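Side-chain contacts in breast cancer anti-estrogen resistance protein 1 (Mus musculus, PDB 5W93), which acts as a docking protein coordinating tyrosine-kinase signalling in cell adhesion, its C-terminal focal-adhesion-targeting-like domain binding the LD1 motif of paxillin: residues 20-25 / 122-127; 27-32 / 115-120; 34-39 / 111-116; 51-56 / 92-97; 58-63 / 84-89. The protein carries 2 engineered substitutions. All coordinates share one frame; numbering follows the deposited sequence.

All five interactions lie within one four-helix bundle, the C-terminal domain of the protein. Interactions 1, 2 and 3 follow one another along the seam between helices 5-37 and 107-135; the centres of 1 and 2 lie about 10 Å apart, those of 2 and 3 about 8 Å. Interactions 4 and 5, with centres about 11 Å apart, line the seam between helices 42-69 and 73-102. The two seams meet in the core, where Leu120 of interaction 2 packs on Val52 and Ile93 of interaction 4, and Leu22 of interaction 1 on Leu59 of interaction 5. The bound paxillin LD1 peptide packs against residues of interactions 4 and 5.

Interaction 1 of 5, residues 20-25 / 122-127; sequences ANLTTL and HSTQQF
Leu25 holds CG anti to the backbone N (chi1 179°), which carries CD2 to Thr124, while Gln125 folds back at chi2 (-64°) and brings its amide to Leu22. The contact belongs to a four-helix bundle: segments 20-25 and 122-127 lie on its first and last helices, 5-37 and 107-135, which run nearly antiparallel here (168°) with axes 11.1 Å apart. Leu25 and Thr124 meet tip to tip. The CD2 methyl of Leu25 sits 3.4 Å from Thr124 OG1 and 3.6 Å from Thr124 CG2, wedged against both branches of the threonine. The hydroxyl takes no bond across the seam; OG1 turns back onto its own helix, where Gly121 O is the main acceptor and Leu120 O a second one within reach, so its polarity is met although the residue is buried. A turn earlier on helix 5-37, Leu22 meets Gln125, the neighbour of Thr124; the two pass at a slant, and the glutamine lays its amide beside the branched end of the leucine, at the exposed margin of the contact. Leu22 also reaches inward to Leu59 of helix 42-69, and Thr124 touches Leu86 of helix 73-102. Leu22 CD2 approaches the N/O end of the Gln125 amide obliquely, well out of its plane, 3.3 Å from NE2 and 3.6 Å from OE1.

Interaction 2 of 5, residues 27-32 / 115-120; sequences DAVDAF and DRVKEL
Val29 and Val117 face each other across antiparallel helices with their CA atoms 7.2 Å apart, the nearest backbone approach of segments 27-32 and 115-120. The two segments continue the packing of the first and last helices of the four-helix bundle, and everything that touches is buried and apolar. Val117 is the hub: both of its methyls meet Phe32, and CG1 meets Val29 as well. Val117 CG1 lies 4.0 Å from Val29 CG1, the two valines sliding past one another in opposite directions rather than butting head on. The same methyl lies over the CD2 side of the phenyl ring, with CG1 of Val117 3.8 Å from Phe32 CD2. The other methyl, CG2, comes in over the same ring face as a CH-pi contact. The side chain of Phe32, with CG anti to the backbone N (chi1 171°), extends across the seam to the flank of helix 107-135, and chi2 (86°) turns the face of the ring to Val117. Val117 also packs on Phe33, the next residue of helix 5-37, so it touches two consecutive phenylalanines. Beyond the valine, Phe32 reaches Met113 along helix 107-135 and Ser49 of helix 42-69. The CH-pi geometry is off-centre: Val117 CG2 lies 4.0 Å from the Phe32 ring centroid, 27° from the ring normal, and nearest to CE2 at 3.6 Å.

Interaction 3 of 5, residues 34-39 / 111-116; sequences TAVATN and QDMVDR
Apolar packing alone joins segments 34-39 and 111-116, and Val36 carries it for helix 5-37. Val36 CG1 meets Val114 CG2 at 3.6 Å, and the same Val114 methyl lies 4.0 Å from Val36 CG2, so it rests against both branches of the valine as the side chains cross at a slant. Val36 CG2 also meets Met113, whose chain runs out extended and then bends at chi3 (62°) to set its methyl CE 3.9 Å from that atom. The hydrogen bonds stay on their own side of the seam. Thr38, just past the helix, bonds through OG1 to Thr34 O at 2.9 Å, and Asn39, with positive phi, closes a Schellman motif that ends helix 5-37. On the facing helix, Gln111 NE2 donates to Asp115 OD1 at 2.9 Å, reaching it from above the carboxylate plane. Met113 leans on Phe45 and Ser49 of helix 42-69 and on Thr96 and Thr97 of helix 73-102, so it links this end of the four-helix bundle to its middle helices. With the Thr38 hydroxyl and the Gln111 amide bonded along their own side, cohesion across the seam comes from dispersion and the burial of methyls, without the directional hold that hydrogen bonds would give.

Interaction 4 of 5, residues 51-56 / 92-97; sequences FVILSA and GIVATT
Ile53 is the main bump on helix 42-69, and it fits the hollow between Ile93 and Val94 of helix 73-102. Its delta methyl fills that hollow: Ile53 CD1 lies 3.6 Å from Val94 CG2 and 4.0 Å from Ile93 CG2, touching one methyl on each of two consecutive residues. Behind the tip, Ile53 CG1 rests 4.0 Å from Ile93 CG2. The two isoleucines slide past each other in opposite directions, flank to flank, whereas Ile53 and Val94 cross at about a right angle. Ile93 turns CG1 anti to its carbonyl carbon (chi1 -66°), which sends CD1 toward the smaller Val52, a loose fit with Val52 CG1 4.4 Å from Ile93 CD1. The helix axes run almost exactly antiparallel (176°) and 10.8 Å apart, a spacing bridged by these branched side chains. Thr96 and Thr97 turn their hydroxyls back to the carbonyl oxygens of Gly92 and Ile93; each of those oxygens also accepts the backbone N-H of the same threonine, from the opposite face of its plane. Within the four-helix bundle, Ser55 and Ala56 pack on Leu25 of helix 5-37, and Ala56 also packs on Leu120 of helix 107-135. The bound paxillin LD1 peptide lies against Ile53, Leu54, Val94 and Thr97, resting on the seam between helices 42-69 and 73-102.

Interaction 5 of 5, residues 58-63 / 84-89; sequences KLVFIG and NLLSDL. Engineered in segment 84-89: Ser87 (natural residue Cys).
Val60 stands with CG1 anti to the backbone N (chi1 176°) and spreads its two methyls over neighbouring residues of the facing helix, CG2 against Leu86 and CG1 against Ser87. Leu86 sets its CG anti to the carbonyl carbon (chi1 -60°), which turns the branched end aside and leaves CB facing the valine. Val60 CG2 therefore meets Leu86 CB, at 3.6 Å, as the two side chains slide past each other. The displaced end of Leu86 goes to Leu59 instead, loosely, with Leu86 CD1 4.3 Å from Leu59 CB. Ser87 is an engineered residue, cysteine in the natural protein; its OG sits 3.3 Å from Val60 CG1 and hydrogen-bonds to Ser83 O on its own helix, so the hydroxyl is satisfied even beside a methyl. The helix axes approach to 9.3 Å and cross at -152°, with Val60 CA and Leu86 CA 6.3 Å from each other. Around the contact, Ile62 packs on Gln17 of helix 5-37, and Leu89 on Ser123 of helix 107-135. On the surface of the same seam, apolar side chains of the bound paxillin peptide pack on Lys58, Val60, Phe61 and Ser87. Such a two-helix groove receiving an LD motif is characteristic of focal-adhesion-targeting-like four-helix bundles.

Interaction 1 of 5, residues 20-25 / 122-127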
# COMPACT_ATOMS: atom_id res chain seq x y z
N ALA A 20 -7.46 8.07 -7.91
CA ALA A 20 -6.31 8.94 -8.15
C ALA A 20 -5.01 8.43 -7.50
O ALA A 20 -3.96 8.39 -8.14
CB ALA A 20 -6.61 10.33 -7.66
N ASN A 21 -5.08 8.05 -6.23
CA ASN A 21 -3.87 7.56 -5.54
C ASN A 21 -3.38 6.22 -6.07
O ASN A 21 -2.19 5.91 -5.99
CB ASN A 21 -4.12 7.44 -4.04
CG ASN A 21 -4.06 8.77 -3.33
OD1 ASN A 21 -5.00 9.17 -2.64
ND2 ASN A 21 -2.94 9.46 -3.47
N LEU A 22 -4.31 5.43 -6.59
CA LEU A 22 -4.00 4.12 -7.15
C LEU A 22 -3.14 4.24 -8.41
O LEU A 22 -2.36 3.34 -8.72
CB LEU A 22 -5.30 3.38 -7.47
CG LEU A 22 -5.45 1.94 -6.98
CD1 LEU A 22 -5.43 1.88 -5.47
CD2 LEU A 22 -6.73 1.32 -7.52
N THR A 23 -3.28 5.37 -9.11
CA THR A 23 -2.43 5.70 -10.27
C THR A 23 -0.97 5.88 -9.88
O THR A 23 -0.07 5.28 -10.49
CB THR A 23 -2.90 6.99 -10.96
OG1 THR A 23 -4.19 6.78 -11.53
CG2 THR A 23 -1.91 7.40 -12.04
N THR A 24 -0.74 6.72 -8.88
CA THR A 24 0.59 6.93 -8.31
C THR A 24 1.18 5.61 -7.81
O THR A 24 2.37 5.34 -8.01
CB THR A 24 0.54 7.95 -7.15
OG1 THR A 24 0.19 9.24 -7.67
CG2 THR A 24 1.89 8.05 -6.44
N LEU A 25 0.36 4.79 -7.16
CA LEU A 25 0.84 3.52 -6.62
C LEU A 25 1.24 2.57 -7.74
O LEU A 25 2.27 1.91 -7.65
CB LEU A 25 -0.22 2.86 -5.74
CG LEU A 25 0.15 1.51 -5.12
CD1 LEU A 25 1.47 1.60 -4.34
CD2 LEU A 25 -0.96 1.03 -4.21
N HIS A 122 -2.15 -6.20 -5.31
CA HIS A 122 -3.42 -6.91 -5.34
C HIS A 122 -4.38 -6.42 -4.26
O HIS A 122 -5.57 -6.20 -4.53
CB HIS A 122 -3.16 -8.42 -5.19
CG HIS A 122 -4.23 -9.14 -4.44
ND1 HIS A 122 -5.42 -9.53 -5.02
CD2 HIS A 122 -4.29 -9.57 -3.15
CE1 HIS A 122 -6.16 -10.16 -4.13
NE2 HIS A 122 -5.49 -10.19 -2.98
N SER A 123 -3.88 -6.26 -3.04
CA SER A 123 -4.75 -5.92 -1.92
C SER A 123 -5.28 -4.49 -2.04
O SER A 123 -6.40 -4.20 -1.62
CB SER A 123 -4.01 -6.10 -0.59
OG SER A 123 -3.72 -7.46 -0.33
N THR A 124 -4.48 -3.59 -2.62
CA THR A 124 -4.94 -2.21 -2.80
C THR A 124 -6.00 -2.10 -3.90
O THR A 124 -6.95 -1.32 -3.79
CB THR A 124 -3.76 -1.25 -3.13
OG1 THR A 124 -3.09 -1.67 -4.33
CG2 THR A 124 -2.75 -1.19 -1.96
N GLN A 125 -5.83 -2.88 -4.96
CA GLN A 125 -6.84 -2.96 -6.01
C GLN A 125 -8.15 -3.51 -5.45
O GLN A 125 -9.23 -3.06 -5.82
CB GLN A 125 -6.37 -3.85 -7.16
CG GLN A 125 -5.27 -3.24 -7.99
CD GLN A 125 -5.73 -1.98 -8.70
OE1 GLN A 125 -6.89 -1.88 -9.15
NE2 GLN A 125 -4.84 -1.01 -8.81
N GLN A 126 -8.02 -4.49 -4.56
CA GLN A 126 -9.17 -5.10 -3.92
C GLN A 126 -9.88 -4.11 -3.00
O GLN A 126 -11.11 -4.04 -2.98
CB GLN A 126 -8.71 -6.34 -3.16
CG GLN A 126 -9.81 -7.20 -2.67
CD GLN A 126 -9.29 -8.55 -2.32
OE1 GLN A 126 -8.81 -8.77 -1.22
NE2 GLN A 126 -9.35 -9.47 -3.28
N PHE A 127 -9.10 -3.35 -2.24
CA PHE A 127 -9.63 -2.27 -1.40
C PHE A 127 -10.48 -1.30 -2.24
O PHE A 127 -11.61 -0.99 -1.88
CB PHE A 127 -8.48 -1.51 -0.73
CG PHE A 127 -8.93 -0.33 0.12
CD1 PHE A 127 -10.07 -0.39 0.91
CD2 PHE A 127 -8.17 0.85 0.13
CE1 PHE A 127 -10.46 0.69 1.70
CE2 PHE A 127 -8.55 1.94 0.92
CZ PHE A 127 -9.70 1.86 1.70

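Interaction 2 of 5, residues 27-32 / 115-120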
# COMPACT_ATOMS: atom_id res chain seq x y z
N ASP A 27 2.25 3.34 -10.74
CA ASP A 27 3.52 3.82 -11.28
C ASP A 27 4.68 3.44 -10.36
O ASP A 27 5.75 3.07 -10.84
CB ASP A 27 3.49 5.33 -11.50
CG ASP A 27 2.57 5.75 -12.64
OD1 ASP A 27 2.20 4.88 -13.46
OD2 ASP A 27 2.22 6.95 -12.71
N ALA A 28 4.49 3.52 -9.05
CA ALA A 28 5.59 3.22 -8.12
C ALA A 28 5.89 1.72 -8.06
O ALA A 28 7.06 1.30 -7.99
CB ALA A 28 5.28 3.75 -6.71
N VAL A 29 4.84 0.90 -8.07
CA VAL A 29 5.00 -0.55 -8.09
C VAL A 29 5.65 -1.04 -9.40
O VAL A 29 6.55 -1.88 -9.36
CB VAL A 29 3.65 -1.25 -7.88
CG1 VAL A 29 3.76 -2.73 -8.14
CG2 VAL A 29 3.16 -1.00 -6.45
N ASP A 30 5.19 -0.51 -10.53
CA ASP A 30 5.80 -0.79 -11.83
C ASP A 30 7.29 -0.48 -11.84
O ASP A 30 8.10 -1.27 -12.31
CB ASP A 30 5.13 0.03 -12.95
CG ASP A 30 3.75 -0.48 -13.31
OD1 ASP A 30 3.37 -1.59 -12.90
OD2 ASP A 30 3.04 0.27 -14.05
N ALA A 31 7.64 0.71 -11.34
CA ALA A 31 9.02 1.15 -11.32
C ALA A 31 9.83 0.23 -10.42
O ALA A 31 10.97 -0.11 -10.73
CB ALA A 31 9.12 2.59 -10.84
N PHE A 32 9.24 -0.18 -9.30
CA PHE A 32 9.89 -1.11 -8.38
C PHE A 32 10.17 -2.45 -9.08
O PHE A 32 11.29 -2.96 -9.01
CB PHE A 32 9.06 -1.33 -7.11
CG PHE A 32 9.59 -2.44 -6.23
CD1 PHE A 32 10.58 -2.18 -5.29
CD2 PHE A 32 9.11 -3.73 -6.36
CE1 PHE A 32 11.07 -3.22 -4.49
CE2 PHE A 32 9.60 -4.75 -5.57
CZ PHE A 32 10.58 -4.49 -4.64
N ASP A 115 7.38 -10.43 -3.78
CA ASP A 115 6.11 -11.06 -3.43
C ASP A 115 5.26 -10.18 -2.52
O ASP A 115 4.04 -10.10 -2.69
CB ASP A 115 6.33 -12.42 -2.75
CG ASP A 115 6.81 -13.51 -3.72
OD1 ASP A 115 6.68 -13.35 -4.95
OD2 ASP A 115 7.32 -14.54 -3.22
N ARG A 116 5.89 -9.54 -1.53
CA ARG A 116 5.13 -8.65 -0.63
C ARG A 116 4.60 -7.47 -1.41
O ARG A 116 3.49 -7.04 -1.18
CB ARG A 116 5.97 -8.12 0.53
CG ARG A 116 6.56 -9.18 1.43
CD ARG A 116 5.51 -10.02 2.16
NE ARG A 116 6.20 -11.16 2.76
CZ ARG A 116 6.72 -11.18 3.98
NH1 ARG A 116 6.58 -10.13 4.80
NH2 ARG A 116 7.35 -12.26 4.41
N VAL A 117 5.41 -6.94 -2.33
CA VAL A 117 4.96 -5.81 -3.13
C VAL A 117 3.82 -6.23 -4.06
O VAL A 117 2.84 -5.49 -4.20
CB VAL A 117 6.11 -5.18 -3.93
CG1 VAL A 117 5.59 -4.12 -4.90
CG2 VAL A 117 7.15 -4.57 -2.95
N LYS A 118 3.93 -7.41 -4.67
CA LYS A 118 2.82 -7.94 -5.50
C LYS A 118 1.53 -8.07 -4.68
O LYS A 118 0.45 -7.68 -5.14
CB LYS A 118 3.15 -9.31 -6.09
CG LYS A 118 4.09 -9.35 -7.27
CD LYS A 118 4.12 -10.78 -7.85
CE LYS A 118 5.35 -11.03 -8.72
NZ LYS A 118 5.77 -12.47 -8.68
N GLU A 119 1.65 -8.62 -3.49
CA GLU A 119 0.50 -8.79 -2.60
C GLU A 119 -0.11 -7.44 -2.23
O GLU A 119 -1.34 -7.31 -2.15
CB GLU A 119 0.90 -9.54 -1.33
CG GLU A 119 -0.26 -9.73 -0.36
CD GLU A 119 0.09 -10.62 0.82
OE1 GLU A 119 1.29 -10.94 1.00
OE2 GLU A 119 -0.84 -10.98 1.58
N LEU A 120 0.74 -6.45 -2.01
CA LEU A 120 0.27 -5.08 -1.78
C LEU A 120 -0.51 -4.54 -2.96
O LEU A 120 -1.60 -4.00 -2.79
CB LEU A 120 1.44 -4.14 -1.45
CG LEU A 120 1.02 -2.68 -1.23
CD1 LEU A 120 0.29 -2.50 0.10
CD2 LEU A 120 2.22 -1.74 -1.31

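Interaction 3 of 5, residues 34-39 / 111-116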
# COMPACT_ATOMS: atom_id res chain seq x y z
N THR A 34 10.47 -3.10 -12.21
CA THR A 34 11.46 -2.89 -13.27
C THR A 34 12.88 -2.83 -12.71
O THR A 34 13.82 -3.39 -13.30
CB THR A 34 11.15 -1.60 -14.06
OG1 THR A 34 10.00 -1.82 -14.89
CG2 THR A 34 12.35 -1.18 -14.93
N ALA A 35 13.03 -2.16 -11.57
CA ALA A 35 14.30 -2.11 -10.85
C ALA A 35 14.78 -3.51 -10.49
O ALA A 35 15.97 -3.82 -10.64
CB ALA A 35 14.17 -1.27 -9.59
N VAL A 36 13.88 -4.36 -10.02
CA VAL A 36 14.27 -5.71 -9.65
C VAL A 36 14.56 -6.55 -10.89
O VAL A 36 15.50 -7.36 -10.90
CB VAL A 36 13.21 -6.39 -8.76
CG1 VAL A 36 13.59 -7.85 -8.51
CG2 VAL A 36 13.10 -5.65 -7.41
N ALA A 37 13.80 -6.33 -11.96
CA ALA A 37 13.94 -7.13 -13.17
C ALA A 37 15.21 -6.78 -13.97
O ALA A 37 15.62 -7.53 -14.84
CB ALA A 37 12.70 -6.98 -14.06
N THR A 38 15.81 -5.62 -13.69
CA THR A 38 17.05 -5.25 -14.36
C THR A 38 18.21 -5.34 -13.37
O THR A 38 19.26 -4.71 -13.55
CB THR A 38 16.98 -3.84 -14.98
OG1 THR A 38 16.62 -2.88 -13.98
CG2 THR A 38 15.92 -3.81 -16.09
N ASN A 39 18.00 -6.15 -12.34
CA ASN A 39 19.01 -6.45 -11.33
C ASN A 39 19.68 -5.23 -10.73
O ASN A 39 20.90 -5.21 -10.54
CB ASN A 39 20.07 -7.37 -11.93
CG ASN A 39 19.50 -8.71 -12.31
OD1 ASN A 39 19.24 -9.54 -11.45
ND2 ASN A 39 19.28 -8.93 -13.60
N GLN A 111 13.05 -12.16 -4.17
CA GLN A 111 11.76 -12.68 -4.59
C GLN A 111 10.75 -12.55 -3.45
O GLN A 111 9.56 -12.32 -3.69
CB GLN A 111 11.87 -14.14 -5.05
CG GLN A 111 10.57 -14.71 -5.65
CD GLN A 111 10.08 -13.92 -6.85
OE1 GLN A 111 10.85 -13.57 -7.74
NE2 GLN A 111 8.78 -13.61 -6.88
N ASP A 112 11.22 -12.67 -2.21
CA ASP A 112 10.39 -12.41 -1.04
C ASP A 112 9.87 -10.96 -1.03
O ASP A 112 8.69 -10.71 -0.82
CB ASP A 112 11.17 -12.66 0.24
CG ASP A 112 11.35 -14.14 0.56
OD1 ASP A 112 10.77 -15.01 -0.14
OD2 ASP A 112 12.06 -14.43 1.55
N MET A 113 10.78 -10.03 -1.27
CA MET A 113 10.44 -8.61 -1.35
C MET A 113 9.43 -8.38 -2.49
O MET A 113 8.38 -7.77 -2.29
CB MET A 113 11.72 -7.79 -1.54
CG MET A 113 11.55 -6.27 -1.63
SD MET A 113 13.13 -5.45 -1.94
CE MET A 113 13.59 -6.12 -3.53
N VAL A 114 9.75 -8.88 -3.67
CA VAL A 114 8.86 -8.79 -4.82
C VAL A 114 7.45 -9.34 -4.54
O VAL A 114 6.44 -8.77 -5.00
CB VAL A 114 9.47 -9.52 -6.04
CG1 VAL A 114 8.42 -9.80 -7.11
CG2 VAL A 114 10.62 -8.71 -6.60
N ASP A 115 7.38 -10.43 -3.78
CA ASP A 115 6.11 -11.06 -3.43
C ASP A 115 5.26 -10.18 -2.52
O ASP A 115 4.04 -10.10 -2.69
CB ASP A 115 6.33 -12.42 -2.75
CG ASP A 115 6.81 -13.51 -3.72
OD1 ASP A 115 6.68 -13.35 -4.95
OD2 ASP A 115 7.32 -14.54 -3.22
N ARG A 116 5.89 -9.54 -1.53
CA ARG A 116 5.13 -8.65 -0.63
C ARG A 116 4.60 -7.47 -1.41
O ARG A 116 3.49 -7.04 -1.18
CB ARG A 116 5.97 -8.12 0.53
CG ARG A 116 6.56 -9.18 1.43
CD ARG A 116 5.51 -10.02 2.16
NE ARG A 116 6.20 -11.16 2.76
CZ ARG A 116 6.72 -11.18 3.98
NH1 ARG A 116 6.58 -10.13 4.80
NH2 ARG A 116 7.35 -12.26 4.41

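Interaction 4 of 5, residues 51-56 / 92-97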
# COMPACT_ATOMS: atom_id res chain seq x y z
N PHE A 51 9.28 4.47 -2.28
CA PHE A 51 8.27 5.12 -3.13
C PHE A 51 6.95 4.33 -3.09
O PHE A 51 5.85 4.91 -3.06
CB PHE A 51 8.74 5.23 -4.59
CG PHE A 51 10.04 5.97 -4.79
CD1 PHE A 51 10.46 6.95 -3.90
CD2 PHE A 51 10.84 5.69 -5.90
CE1 PHE A 51 11.65 7.64 -4.09
CE2 PHE A 51 12.05 6.39 -6.09
CZ PHE A 51 12.44 7.36 -5.19
N VAL A 52 7.07 3.01 -3.09
CA VAL A 52 5.89 2.14 -3.01
C VAL A 52 5.16 2.34 -1.68
O VAL A 52 3.94 2.47 -1.63
CB VAL A 52 6.27 0.65 -3.16
CG1 VAL A 52 5.13 -0.24 -2.74
CG2 VAL A 52 6.66 0.37 -4.62
N ILE A 53 5.93 2.38 -0.60
CA ILE A 53 5.40 2.53 0.75
C ILE A 53 4.70 3.89 0.91
O ILE A 53 3.57 3.98 1.39
CB ILE A 53 6.53 2.39 1.80
CG1 ILE A 53 7.03 0.94 1.81
CG2 ILE A 53 6.06 2.80 3.18
CD1 ILE A 53 8.38 0.78 2.54
N LEU A 54 5.39 4.94 0.51
CA LEU A 54 4.81 6.27 0.61
C LEU A 54 3.49 6.39 -0.17
O LEU A 54 2.51 6.93 0.34
CB LEU A 54 5.84 7.28 0.14
CG LEU A 54 5.55 8.53 -0.67
CD1 LEU A 54 4.90 9.59 0.21
CD2 LEU A 54 6.90 8.99 -1.17
N SER A 55 3.45 5.85 -1.38
CA SER A 55 2.26 6.00 -2.22
C SER A 55 1.11 5.09 -1.73
O SER A 55 -0.05 5.51 -1.71
CB SER A 55 2.61 5.72 -3.68
OG SER A 55 3.00 4.36 -3.88
N ALA A 56 1.41 3.87 -1.30
CA ALA A 56 0.38 3.01 -0.71
C ALA A 56 -0.14 3.55 0.63
O ALA A 56 -1.30 3.33 0.98
CB ALA A 56 0.89 1.58 -0.54
N GLY A 92 5.73 -5.50 6.17
CA GLY A 92 6.32 -6.62 5.46
C GLY A 92 7.27 -6.16 4.36
O GLY A 92 8.33 -6.77 4.15
N ILE A 93 6.90 -5.11 3.65
CA ILE A 93 7.77 -4.55 2.63
C ILE A 93 9.03 -3.91 3.26
O ILE A 93 10.13 -4.08 2.73
CB ILE A 93 7.02 -3.52 1.77
CG1 ILE A 93 5.94 -4.26 0.97
CG2 ILE A 93 7.98 -2.80 0.83
CD1 ILE A 93 4.95 -3.37 0.32
N VAL A 94 8.89 -3.21 4.38
CA VAL A 94 10.08 -2.68 5.06
C VAL A 94 11.01 -3.85 5.48
O VAL A 94 12.21 -3.81 5.23
CB VAL A 94 9.70 -1.82 6.29
CG1 VAL A 94 10.93 -1.45 7.13
CG2 VAL A 94 8.94 -0.56 5.84
N ALA A 95 10.43 -4.89 6.08
CA ALA A 95 11.19 -6.06 6.53
C ALA A 95 11.93 -6.77 5.40
O ALA A 95 13.15 -6.97 5.47
CB ALA A 95 10.26 -7.06 7.24
N THR A 96 11.20 -7.14 4.35
CA THR A 96 11.82 -7.87 3.25
C THR A 96 12.82 -7.02 2.45
O THR A 96 13.79 -7.56 1.91
CB THR A 96 10.77 -8.45 2.29
OG1 THR A 96 9.94 -7.39 1.77
CG2 THR A 96 9.92 -9.46 3.01
N THR A 97 12.58 -5.71 2.36
CA THR A 97 13.50 -4.84 1.64
C THR A 97 14.84 -4.77 2.38
O THR A 97 15.92 -4.87 1.77
CB THR A 97 12.92 -3.39 1.45
OG1 THR A 97 11.70 -3.46 0.71
CG2 THR A 97 13.88 -2.50 0.69

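Interaction 5 of 5, residues 58-63 / 84-89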
# COMPACT_ATOMS: atom_id res chain seq x y z
N LYS A 58 -0.85 6.43 1.36
CA LYS A 58 -1.96 7.32 1.01
C LYS A 58 -3.29 6.57 1.07
O LYS A 58 -4.30 7.13 1.52
CB LYS A 58 -1.75 7.93 -0.38
CG LYS A 58 -0.38 8.59 -0.59
CD LYS A 58 -0.28 9.98 0.05
CE LYS A 58 1.17 10.41 0.26
NZ LYS A 58 1.85 9.63 1.35
N LEU A 59 -3.30 5.31 0.65
CA LEU A 59 -4.53 4.52 0.70
C LEU A 59 -4.89 4.07 2.10
O LEU A 59 -6.08 4.04 2.45
CB LEU A 59 -4.42 3.32 -0.22
CG LEU A 59 -4.39 3.65 -1.71
CD1 LEU A 59 -3.95 2.41 -2.43
CD2 LEU A 59 -5.77 4.10 -2.19
N VAL A 60 -3.89 3.69 2.89
CA VAL A 60 -4.12 3.40 4.29
C VAL A 60 -4.79 4.60 4.97
O VAL A 60 -5.77 4.44 5.69
CB VAL A 60 -2.81 3.08 5.04
CG1 VAL A 60 -3.10 2.89 6.53
CG2 VAL A 60 -2.14 1.84 4.44
N PHE A 61 -4.25 5.78 4.72
CA PHE A 61 -4.77 7.02 5.31
C PHE A 61 -6.23 7.27 4.91
O PHE A 61 -7.05 7.64 5.75
CB PHE A 61 -3.90 8.20 4.91
CG PHE A 61 -4.30 9.52 5.54
CD1 PHE A 61 -3.97 9.80 6.86
CD2 PHE A 61 -4.98 10.47 4.80
CE1 PHE A 61 -4.33 11.01 7.44
CE2 PHE A 61 -5.35 11.69 5.37
CZ PHE A 61 -5.02 11.96 6.69
N ILE A 62 -6.54 7.07 3.64
CA ILE A 62 -7.94 7.14 3.19
C ILE A 62 -8.81 6.14 3.97
O ILE A 62 -9.90 6.48 4.44
CB ILE A 62 -8.06 6.87 1.68
CG1 ILE A 62 -7.53 8.07 0.89
CG2 ILE A 62 -9.52 6.56 1.31
CD1 ILE A 62 -7.27 7.77 -0.59
N GLY A 63 -8.33 4.92 4.12
CA GLY A 63 -9.08 3.95 4.89
C GLY A 63 -9.30 4.41 6.32
O GLY A 63 -10.39 4.28 6.87
N ASN A 84 -5.88 -2.07 8.10
CA ASN A 84 -4.99 -2.96 8.84
C ASN A 84 -4.15 -3.88 7.94
O ASN A 84 -2.96 -4.05 8.15
CB ASN A 84 -5.78 -3.81 9.82
CG ASN A 84 -6.18 -3.06 11.09
OD1 ASN A 84 -5.63 -1.99 11.40
ND2 ASN A 84 -7.12 -3.62 11.83
N LEU A 85 -4.80 -4.48 6.94
CA LEU A 85 -4.11 -5.37 6.01
C LEU A 85 -3.00 -4.62 5.25
O LEU A 85 -1.86 -5.09 5.20
CB LEU A 85 -5.10 -5.99 5.02
CG LEU A 85 -4.45 -6.86 3.94
CD1 LEU A 85 -3.79 -8.10 4.58
CD2 LEU A 85 -5.43 -7.24 2.84
N LEU A 86 -3.33 -3.46 4.68
CA LEU A 86 -2.33 -2.68 3.96
C LEU A 86 -1.20 -2.24 4.90
O LEU A 86 -0.03 -2.24 4.51
CB LEU A 86 -2.97 -1.45 3.28
CG LEU A 86 -4.07 -1.78 2.25
CD1 LEU A 86 -4.68 -0.54 1.60
CD2 LEU A 86 -3.60 -2.76 1.18
N SER A 87 -1.53 -1.87 6.13
CA SER A 87 -0.49 -1.48 7.10
C SER A 87 0.44 -2.64 7.41
O SER A 87 1.66 -2.46 7.52
CB SER A 87 -1.12 -0.95 8.39
OG SER A 87 -1.78 0.28 8.14
N ASP A 88 -0.13 -3.82 7.56
CA ASP A 88 0.65 -5.04 7.78
C ASP A 88 1.61 -5.30 6.61
O ASP A 88 2.78 -5.63 6.81
CB ASP A 88 -0.27 -6.23 7.98
CG ASP A 88 -0.79 -6.33 9.40
OD1 ASP A 88 -0.54 -5.39 10.18
OD2 ASP A 88 -1.43 -7.35 9.74
N LEU A 89 1.10 -5.16 5.39
CA LEU A 89 1.92 -5.37 4.20
C LEU A 89 3.04 -4.33 4.04
O LEU A 89 4.14 -4.66 3.59
CB LEU A 89 1.03 -5.40 2.96
CG LEU A 89 0.02 -6.54 2.86
CD1 LEU A 89 -0.90 -6.32 1.66
CD2 LEU A 89 0.72 -7.89 2.77